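Local atomic coordinates of transcriptional activator PlcR protein (Bacillus thuringiensis, PDB entry 3U3W), a protein that activates transcription of virulence genes by binding DNA through a helix-turn-helix domain when complexed with the quorum-sensing peptide PapR. Residues A[27-30]-A[31-35]; A[56-59]-A[60-64]; A[46-49]-A[50-54]. All blocks are in the same frame, centred on the assembly; numbering follows the deposited sequence. Where two conformers were deposited one is given.

Contact 1: residues A[27-30]-A[31-35]. With nucleotides of chain F.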
loop_
_atom_site.group_PDB
_atom_site.type_symbol
_atom_site.label_atom_id
_atom_site.label_comp_id
_atom_site.label_asym_id
_atom_site.label_seq_id
_atom_site.Cartn_x
_atom_site.Cartn_y
_atom_site.Cartn_z
ATOM N N ASN A 27 -11.068 -10.732 28.376
ATOM C CA ASN A 27 -11.027 -11.847 27.435
ATOM C C ASN A 27 -9.638 -12.090 26.873
ATOM O O ASN A 27 -9.434 -12.989 26.047
ATOM C CB ASN A 27 -12.035 -11.644 26.299
ATOM C CG ASN A 27 -13.471 -11.701 26.785
ATOM O OD1 ASN A 27 -14.003 -12.782 27.059
ATOM N ND2 ASN A 27 -14.105 -10.534 26.907
ATOM N N ILE A 28 -8.683 -11.288 27.336
ATOM C CA ILE A 28 -7.309 -11.397 26.883
ATOM C C ILE A 28 -6.405 -11.915 28.002
ATOM O O ILE A 28 -5.708 -12.916 27.837
ATOM C CB ILE A 28 -6.798 -10.043 26.374
ATOM C CG1 ILE A 28 -7.760 -9.477 25.326
ATOM C CG2 ILE A 28 -5.409 -10.188 25.785
ATOM C CD1 ILE A 28 -7.309 -8.163 24.721
ATOM N N CYS A 29 -6.430 -11.235 29.142
ATOM C CA CYS A 29 -5.544 -11.571 30.258
ATOM C C CYS A 29 -6.030 -10.871 31.520
ATOM O O CYS A 29 -7.047 -10.179 31.502
ATOM C CB CYS A 29 -4.117 -11.113 29.953
ATOM S SG CYS A 29 -3.999 -9.310 29.640
ATOM N N HIS A 30 -5.287 -11.044 32.609
ATOM C CA HIS A 30 -5.592 -10.376 33.874
ATOM C C HIS A 30 -5.219 -8.891 33.805
ATOM O O HIS A 30 -4.289 -8.515 33.085
ATOM C CB HIS A 30 -4.825 -11.060 35.009
ATOM C CG HIS A 30 -5.424 -10.844 36.361
ATOM N ND1 HIS A 30 -5.345 -9.640 37.028
ATOM C CD2 HIS A 30 -6.109 -11.680 37.176
ATOM C CE1 HIS A 30 -5.952 -9.744 38.195
ATOM N NE2 HIS A 30 -6.424 -10.974 38.310
ATOM N N GLN A 31 -5.925 -8.044 34.552
ATOM C CA GLN A 31 -5.614 -6.621 34.506
ATOM C C GLN A 31 -4.191 -6.340 35.012
ATOM O O GLN A 31 -3.531 -5.419 34.531
ATOM C CB GLN A 31 -6.661 -5.779 35.251
ATOM C CG GLN A 31 -6.480 -5.705 36.757
ATOM C CD GLN A 31 -5.523 -4.617 37.195
ATOM O OE1 GLN A 31 -4.742 -4.804 38.127
ATOM N NE2 GLN A 31 -5.585 -3.467 36.533
ATOM N N SER A 32 -3.726 -7.147 35.965
ATOM C CA SER A 32 -2.395 -6.981 36.547
ATOM C C SER A 32 -1.266 -7.244 35.538
ATOM O O SER A 32 -0.169 -6.685 35.660
ATOM C CB SER A 32 -2.219 -7.881 37.776
ATOM O OG SER A 32 -2.187 -9.248 37.412
ATOM N N GLU A 33 -1.538 -8.093 34.548
ATOM C CA GLU A 33 -0.576 -8.356 33.479
ATOM C C GLU A 33 -0.492 -7.178 32.509
ATOM O O GLU A 33 0.578 -6.875 31.995
ATOM C CB GLU A 33 -0.935 -9.638 32.723
ATOM C CG GLU A 33 -0.000 -9.996 31.579
ATOM C CD GLU A 33 1.386 -10.416 32.046
ATOM O OE1 GLU A 33 1.664 -10.325 33.262
ATOM O OE2 GLU A 33 2.199 -10.836 31.187
ATOM N N VAL A 34 -1.624 -6.523 32.258
ATOM C CA VAL A 34 -1.620 -5.265 31.524
ATOM C C VAL A 34 -0.752 -4.248 32.271
ATOM O O VAL A 34 0.104 -3.598 31.677
ATOM C CB VAL A 34 -3.052 -4.715 31.314
ATOM C CG1 VAL A 34 -3.026 -3.204 31.034
ATOM C CG2 VAL A 34 -3.734 -5.470 30.191
ATOM N N SER A 35 -0.964 -4.128 33.581
ATOM C CA SER A 35 -0.133 -3.254 34.408
ATOM C C SER A 35 1.357 -3.558 34.218
ATOM O O SER A 35 2.161 -2.652 34.008
ATOM C CB SER A 35 -0.510 -3.379 35.888
ATOM O OG SER A 35 0.265 -2.503 36.694
ATOM P P DG F 13 -3.036 -14.106 32.393
ATOM O OP1 DG F 13 -4.044 -14.604 31.423
ATOM O OP2 DG F 13 -2.880 -12.639 32.578
ATOM O "O5'" DG F 13 -3.324 -14.759 33.820
ATOM C "C5'" DG F 13 -3.316 -16.170 33.994
ATOM C "C4'" DG F 13 -3.658 -16.519 35.433
ATOM O "O4'" DG F 13 -2.564 -16.172 36.323
ATOM C "C3'" DG F 13 -4.890 -15.833 36.013
ATOM O "O3'" DG F 13 -5.567 -16.785 36.815
ATOM C "C2'" DG F 13 -4.322 -14.687 36.844
ATOM C "C1'" DG F 13 -2.982 -15.245 37.309
ATOM N N9 DG F 13 -1.912 -14.256 37.412
ATOM C C8 DG F 13 -1.580 -13.275 36.501
ATOM N N7 DG F 13 -0.556 -12.537 36.852
ATOM C C5 DG F 13 -0.179 -13.073 38.078
ATOM C C6 DG F 13 0.871 -12.691 38.939
ATOM O O6 DG F 13 1.697 -11.777 38.781
ATOM N N1 DG F 13 0.900 -13.493 40.077
ATOM C C2 DG F 13 0.028 -14.533 40.343
ATOM N N2 DG F 13 0.216 -15.198 41.495
ATOM N N3 DG F 13 -0.961 -14.905 39.537
ATOM C C4 DG F 13 -1.001 -14.130 38.432
ATOM P P DC F 14 -6.996 -16.434 37.468
ATOM O OP1 DC F 14 -7.844 -17.651 37.384
ATOM O OP2 DC F 14 -7.477 -15.162 36.877
ATOM O "O5'" DC F 14 -6.645 -16.171 39.006
ATOM C "C5'" DC F 14 -5.830 -17.112 39.705
ATOM C "C4'" DC F 14 -5.611 -16.662 41.138
ATOM O "O4'" DC F 14 -4.447 -15.794 41.237
ATOM C "C3'" DC F 14 -6.768 -15.889 41.764
ATOM O "O3'" DC F 14 -6.833 -16.274 43.138
ATOM C "C2'" DC F 14 -6.317 -14.442 41.571
ATOM C "C1'" DC F 14 -4.822 -14.579 41.860
ATOM N N1 DC F 14 -3.966 -13.461 41.322
ATOM C C2 DC F 14 -2.746 -13.128 41.939
ATOM O O2 DC F 14 -2.345 -13.744 42.936
ATOM N N3 DC F 14 -2.011 -12.119 41.414
ATOM C C4 DC F 14 -2.434 -11.455 40.338
ATOM N N4 DC F 14 -1.654 -10.470 39.882
ATOM C C5 DC F 14 -3.667 -11.773 39.695
ATOM C C6 DC F 14 -4.389 -12.771 40.216
ATOM P P DT F 12 3.010 -12.784 29.266
ATOM O OP1 DT F 12 3.503 -13.957 28.523
ATOM O OP2 DT F 12 2.223 -11.750 28.576
ATOM O "O5'" DT F 12 2.130 -13.299 30.495
ATOM C "C5'" DT F 12 1.423 -14.525 30.356
ATOM C "C4'" DT F 12 0.722 -14.902 31.647
ATOM O "O4'" DT F 12 1.682 -14.965 32.734
ATOM C "C3'" DT F 12 -0.398 -13.961 32.104
ATOM O "O3'" DT F 12 -1.606 -14.728 31.980
ATOM C "C2'" DT F 12 -0.018 -13.556 33.540
ATOM C "C1'" DT F 12 1.007 -14.627 33.928
ATOM N N1 DT F 12 2.045 -14.233 34.921
ATOM C C2 DT F 12 2.154 -14.957 36.086
ATOM O O2 DT F 12 1.434 -15.896 36.353
ATOM N N3 DT F 12 3.145 -14.538 36.935
ATOM C C4 DT F 12 4.022 -13.492 36.741
ATOM O O4 DT F 12 4.871 -13.204 37.575
ATOM C C5 DT F 12 3.862 -12.771 35.497
ATOM C C7 DT F 12 4.757 -11.611 35.160
ATOM C C6 DT F 12 2.895 -13.175 34.658
#

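Contact 2: residues A[56-59]-A[60-64]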
loop_
_atom_site.group_PDB
_atom_site.type_symbol
_atom_site.label_atom_id
_atom_site.label_comp_id
_atom_site.label_asym_id
_atom_site.label_seq_id
_atom_site.Cartn_x
_atom_site.Cartn_y
_atom_site.Cartn_z
ATOM N N LEU A 56 -7.158 -2.203 20.571
ATOM C CA LEU A 56 -6.701 -0.821 20.456
ATOM C C LEU A 56 -6.675 -0.355 18.998
ATOM O O LEU A 56 -6.424 0.817 18.719
ATOM C CB LEU A 56 -5.317 -0.651 21.080
ATOM C CG LEU A 56 -5.120 -0.964 22.564
ATOM C CD1 LEU A 56 -3.642 -0.910 22.921
ATOM C CD2 LEU A 56 -5.903 -0.012 23.428
ATOM N N GLN A 57 -6.946 -1.274 18.075
ATOM C CA GLN A 57 -6.941 -0.966 16.644
ATOM C C GLN A 57 -5.584 -0.437 16.205
ATOM O O GLN A 57 -5.474 0.649 15.654
ATOM C CB GLN A 57 -8.055 0.022 16.280
ATOM C CG GLN A 57 -9.473 -0.510 16.564
ATOM C CD GLN A 57 -10.583 0.490 16.219
ATOM O OE1 GLN A 57 -11.050 1.240 17.079
ATOM N NE2 GLN A 57 -11.010 0.493 14.956
ATOM N N ILE A 58 -4.547 -1.217 16.463
ATOM C CA ILE A 58 -3.194 -0.835 16.089
ATOM C C ILE A 58 -2.553 -1.973 15.308
ATOM O O ILE A 58 -2.533 -3.110 15.784
ATOM C CB ILE A 58 -2.344 -0.539 17.336
ATOM C CG1 ILE A 58 -2.972 0.593 18.165
ATOM C CG2 ILE A 58 -0.889 -0.266 16.941
ATOM C CD1 ILE A 58 -2.782 2.005 17.593
ATOM N N PRO A 59 -2.051 -1.681 14.094
ATOM C CA PRO A 59 -1.283 -2.676 13.337
ATOM C C PRO A 59 -0.189 -3.230 14.233
ATOM O O PRO A 59 0.531 -2.478 14.899
ATOM C CB PRO A 59 -0.672 -1.862 12.194
ATOM C CG PRO A 59 -1.594 -0.717 12.022
ATOM C CD PRO A 59 -2.126 -0.390 13.392
ATOM N N ILE A 60 -0.077 -4.546 14.264
ATOM C CA ILE A 60 0.805 -5.197 15.220
ATOM C C ILE A 60 2.272 -4.814 15.012
ATOM O O ILE A 60 3.049 -4.798 15.963
ATOM C CB ILE A 60 0.609 -6.727 15.204
ATOM C CG1 ILE A 60 -0.856 -7.073 15.523
ATOM C CG2 ILE A 60 1.518 -7.394 16.208
ATOM C CD1 ILE A 60 -1.884 -6.687 14.433
ATOM N N ILE A 61 2.646 -4.487 13.776
ATOM C CA ILE A 61 4.043 -4.152 13.477
ATOM C C ILE A 61 4.461 -2.903 14.257
ATOM O O ILE A 61 5.641 -2.684 14.530
ATOM C CB ILE A 61 4.295 -3.978 11.935
ATOM C CG1 ILE A 61 5.778 -3.725 11.630
ATOM C CG2 ILE A 61 3.430 -2.862 11.344
ATOM C CD1 ILE A 61 6.706 -4.859 12.005
ATOM N N HIS A 62 3.472 -2.100 14.638
ATOM C CA HIS A 62 3.739 -0.897 15.406
ATOM C C HIS A 62 4.425 -1.204 16.728
ATOM O O HIS A 62 5.344 -0.505 17.137
ATOM C CB HIS A 62 2.457 -0.116 15.668
ATOM C CG HIS A 62 2.677 1.140 16.448
ATOM N ND1 HIS A 62 3.555 2.123 16.043
ATOM C CD2 HIS A 62 2.150 1.568 17.620
ATOM C CE1 HIS A 62 3.551 3.106 16.922
ATOM N NE2 HIS A 62 2.704 2.799 17.887
ATOM N N PHE A 63 3.976 -2.243 17.411
ATOM C CA PHE A 63 4.563 -2.550 18.701
ATOM C C PHE A 63 5.968 -3.109 18.545
ATOM O O PHE A 63 6.829 -2.925 19.408
ATOM C CB PHE A 63 3.654 -3.477 19.493
ATOM C CG PHE A 63 2.314 -2.882 19.765
ATOM C CD1 PHE A 63 2.200 -1.767 20.573
ATOM C CD2 PHE A 63 1.176 -3.407 19.190
ATOM C CE1 PHE A 63 0.970 -1.202 20.815
ATOM C CE2 PHE A 63 -0.057 -2.843 19.427
ATOM C CZ PHE A 63 -0.160 -1.744 20.238
ATOM N N TYR A 64 6.217 -3.765 17.424
ATOM C CA TYR A 64 7.569 -4.200 17.145
ATOM C C TYR A 64 8.474 -3.021 16.779
ATOM O O TYR A 64 9.608 -2.945 17.247
ATOM C CB TYR A 64 7.578 -5.284 16.076
ATOM C CG TYR A 64 7.138 -6.620 16.623
ATOM C CD1 TYR A 64 8.067 -7.526 17.125
ATOM C CD2 TYR A 64 5.793 -6.965 16.665
ATOM C CE1 TYR A 64 7.670 -8.748 17.641
ATOM C CE2 TYR A 64 5.389 -8.187 17.176
ATOM C CZ TYR A 64 6.332 -9.070 17.662
ATOM O OH TYR A 64 5.931 -10.279 18.168
#

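Contact 3: residues A[46-49]-A[50-54]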
loop_
_atom_site.group_PDB
_atom_site.type_symbol
_atom_site.label_atom_id
_atom_site.label_comp_id
_atom_site.label_asym_id
_atom_site.label_seq_id
_atom_site.Cartn_x
_atom_site.Cartn_y
_atom_site.Cartn_z
ATOM N N MET A 46 2.451 -13.732 22.109
ATOM C CA MET A 46 1.756 -13.425 20.863
ATOM C C MET A 46 0.242 -13.282 21.052
ATOM O O MET A 46 -0.362 -12.319 20.582
ATOM C CB MET A 46 2.091 -14.459 19.792
ATOM C CG MET A 46 3.573 -14.468 19.410
ATOM S SD MET A 46 3.955 -15.732 18.189
ATOM C CE MET A 46 3.208 -15.034 16.716
ATOM N N ASP A 47 -0.355 -14.241 21.748
ATOM C CA ASP A 47 -1.780 -14.200 22.056
ATOM C C ASP A 47 -2.180 -12.856 22.669
ATOM O O ASP A 47 -3.009 -12.131 22.118
ATOM C CB ASP A 47 -2.180 -15.367 22.978
ATOM C CG ASP A 47 -1.138 -15.657 24.062
ATOM O OD1 ASP A 47 -0.311 -14.771 24.369
ATOM O OD2 ASP A 47 -1.150 -16.781 24.615
ATOM N N ILE A 48 -1.581 -12.521 23.807
ATOM C CA ILE A 48 -1.871 -11.265 24.497
ATOM C C ILE A 48 -1.603 -9.998 23.665
ATOM O O ILE A 48 -2.397 -9.053 23.701
ATOM C CB ILE A 48 -1.154 -11.200 25.859
ATOM C CG1 ILE A 48 -1.603 -12.387 26.724
ATOM C CG2 ILE A 48 -1.432 -9.876 26.555
ATOM C CD1 ILE A 48 -1.034 -12.416 28.127
ATOM N N LEU A 49 -0.515 -9.981 22.896
ATOM C CA LEU A 49 -0.198 -8.802 22.085
ATOM C C LEU A 49 -1.209 -8.623 20.968
ATOM O O LEU A 49 -1.679 -7.522 20.698
ATOM C CB LEU A 49 1.184 -8.925 21.462
ATOM C CG LEU A 49 1.652 -7.627 20.807
ATOM C CD1 LEU A 49 1.616 -6.459 21.810
ATOM C CD2 LEU A 49 3.051 -7.814 20.240
ATOM N N GLN A 50 -1.498 -9.730 20.304
ATOM C CA GLN A 50 -2.477 -9.803 19.241
ATOM C C GLN A 50 -3.826 -9.250 19.721
ATOM O O GLN A 50 -4.439 -8.408 19.067
ATOM C CB GLN A 50 -2.579 -11.265 18.794
ATOM C CG GLN A 50 -3.971 -11.756 18.484
ATOM C CD GLN A 50 -4.546 -11.050 17.296
ATOM O OE1 GLN A 50 -3.810 -10.632 16.398
ATOM N NE2 GLN A 50 -5.864 -10.885 17.284
ATOM N N GLY A 51 -4.254 -9.705 20.891
ATOM C CA GLY A 51 -5.447 -9.191 21.536
ATOM C C GLY A 51 -5.398 -7.701 21.820
ATOM O O GLY A 51 -6.314 -6.966 21.444
ATOM N N ILE A 52 -4.344 -7.245 22.493
ATOM C CA ILE A 52 -4.214 -5.817 22.800
ATOM C C ILE A 52 -4.204 -4.959 21.528
ATOM O O ILE A 52 -4.850 -3.914 21.475
ATOM C CB ILE A 52 -2.951 -5.531 23.630
ATOM C CG1 ILE A 52 -3.136 -6.015 25.063
ATOM C CG2 ILE A 52 -2.599 -4.048 23.616
ATOM C CD1 ILE A 52 -1.821 -6.209 25.781
ATOM N N ALA A 53 -3.484 -5.409 20.504
ATOM C CA ALA A 53 -3.416 -4.675 19.245
ATOM C C ALA A 53 -4.779 -4.582 18.571
ATOM O O ALA A 53 -5.150 -3.544 18.032
ATOM C CB ALA A 53 -2.391 -5.304 18.304
ATOM N N ALA A 54 -5.525 -5.674 18.608
ATOM C CA ALA A 54 -6.857 -5.691 18.030
ATOM C C ALA A 54 -7.809 -4.717 18.736
ATOM O O ALA A 54 -8.431 -3.858 18.096
ATOM C CB ALA A 54 -7.416 -7.107 18.048
#

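Contact 1: residues A[27-30]-A[31-35]
His-30 folds its imidazole over the start of helix 31-38 and caps it: ND1 accepts from the backbone N of Ser-32 at 3.2 Å, in a bond that is almost straight (173°) and lies in the ring plane. Holding CG anti to the backbone N (chi1 -158°) carries the ring alongside the first turn instead of out along the loop. The cap fixes the rotation of the imidazole, and one ring face is met by the C5-C6 edge of the cytosine of DC14 of chain F, the two planes standing steeply to each other, with C5 of the base 3.2 Å from His-30 NE2 and offset toward the ring's rim. Ser-32, whose OG is tucked between its own N and carbonyl carbon, meets the same base from another direction, OG accepting from N4 of DC14 of chain F at 2.8 Å. Here the second helix of a helix-turn-helix, the recognition helix, enters the major groove, and the N-cap residue itself touches the DNA. The backbone N of His-30 donates to the phosphate oxygen OP2 of DG13 of chain F at 2.9 Å, nearly in line, so the backbone is bonded to one nucleotide while the ring packs on the next. Gln-31 sends its amide to an adenine base, OE1 accepting from N6. On the protein side, Cys-29 SG rests on Val-34 CG2 at 3.9 Å; Val-34 touches helix 21-25 as well, and Cys-29 lies on Ile-48.

Contact 2: residues A[56-59]-A[60-64]
Ile-60 follows Pro-59 directly and turns its side chain away from the loop 56-59, yet its CD1 still comes within 3.9 Å of the carbonyl O of Ile-58; beyond, it packs on Ala-53 of helix 46-56. Ile-61 adds a looser touch, with Ile-61 CG2 lying 4.3 Å from Pro-59 CB. The rest of its chain leads off, and the residue packs on Ile-60 of the second subunit. His-62 makes the polar link back to the loop. Its backbone N donates to the carbonyl O of Pro-59 at 3.0 Å, approaching from above the carbonyl plane, as suits a tight first turn. The imidazole is held by an outside partner, NE2 bonding to Glu-9, and it also meets His-189 of the second subunit edge-to-face. Ile-58 sets its CG2 methyl 3.6 Å from His-62 CB, the two side chains crossing obliquely. Phe-63 then meets the same isoleucine. Its chi1 of -61° sets CG beside the backbone N and swings the ring back toward the loop, where CE2 meets Ile-58 CG2 at 3.7 Å and CZ lies at a looser 4.5 Å from Leu-56 CD1. The single CG2 methyl of the beta-branched Ile-58 thus touches both His-62 and Phe-63. Leu-6 and Ile-10 of helix 4-16 also border the phenyl ring. At the dimer interface the OH of Tyr-64 bonds to OH of Tyr-64 of the second subunit. A helix ended by a Schellman motif at Gln-57, then a short proline-containing turn into another helix, closes the hydrophobic core of this five-helix HTH domain of the XRE family and builds part of its dimer interface.

Contact 3: residues A[46-49]-A[50-54]
Ile-48 and Ile-52, one turn apart, form the close-packed side of this helix: the CG2 methyl of Ile-48 meets CD1 of Ile-52 at 3.8 Å, the two chains slanting across one another. Ile-52 has CG1 beside its backbone N (chi1 -73°), which also draws that methylene to 3.4 Å from the carbonyl O of Ile-48. The same oxygen accepts from Ile-52 N at 2.9 Å, so apolar and polar contacts share one turn. Both isoleucines rest on Ile-37 of helix 31-38, and Ile-48 also packs on a DNA phosphate. Helix 46-56 is the fourth helix of the HTH domain, following the recognition helix, and packs against it through these two isoleucines. A second buried side is made by Leu-49 and Ala-53, which lie against Phe-63; the methyl of Ala-53 lies 3.3 Å from the carbonyl O of Leu-49, and Ala-53 N donates to that oxygen at 2.8 Å. The more open side carries Asp-47, Gln-50 and Gly-51, all partly exposed. There the contact is mostly backbone: Gly-51 N bonds to Asp-47 O at 3.0 Å and adds no side chain, while Gln-50 keeps its CB against the carbonyl O of Met-46, 3.0 Å away, before bending at chi2 and leading its amide away from the preceding turn. Gln-50 also packs on Ile-149 of the second subunit.

Overall arrangement
The three contacts follow the HTH domain from DNA to dimer interface. Contact 1 lies on the bound DNA, while contact 2 stays about 11 Å from it at the nearest atom; their centres are 18 Å apart and they do not touch. Contact 3 bridges them, its centre 11 Å from that of contact 1 and 9 Å from that of contact 2. On the DNA side, Ile-28 CD1 packs on Gly-51 C at 3.5 Å and Cys-29 CB on Ile-48 CD1 at 3.8 Å. On the other, Ile-58 N probably bonds to Ala-53 O at 2.9 Å. Contacts 2 and 3 both touch the second subunit, and contact 1 does not.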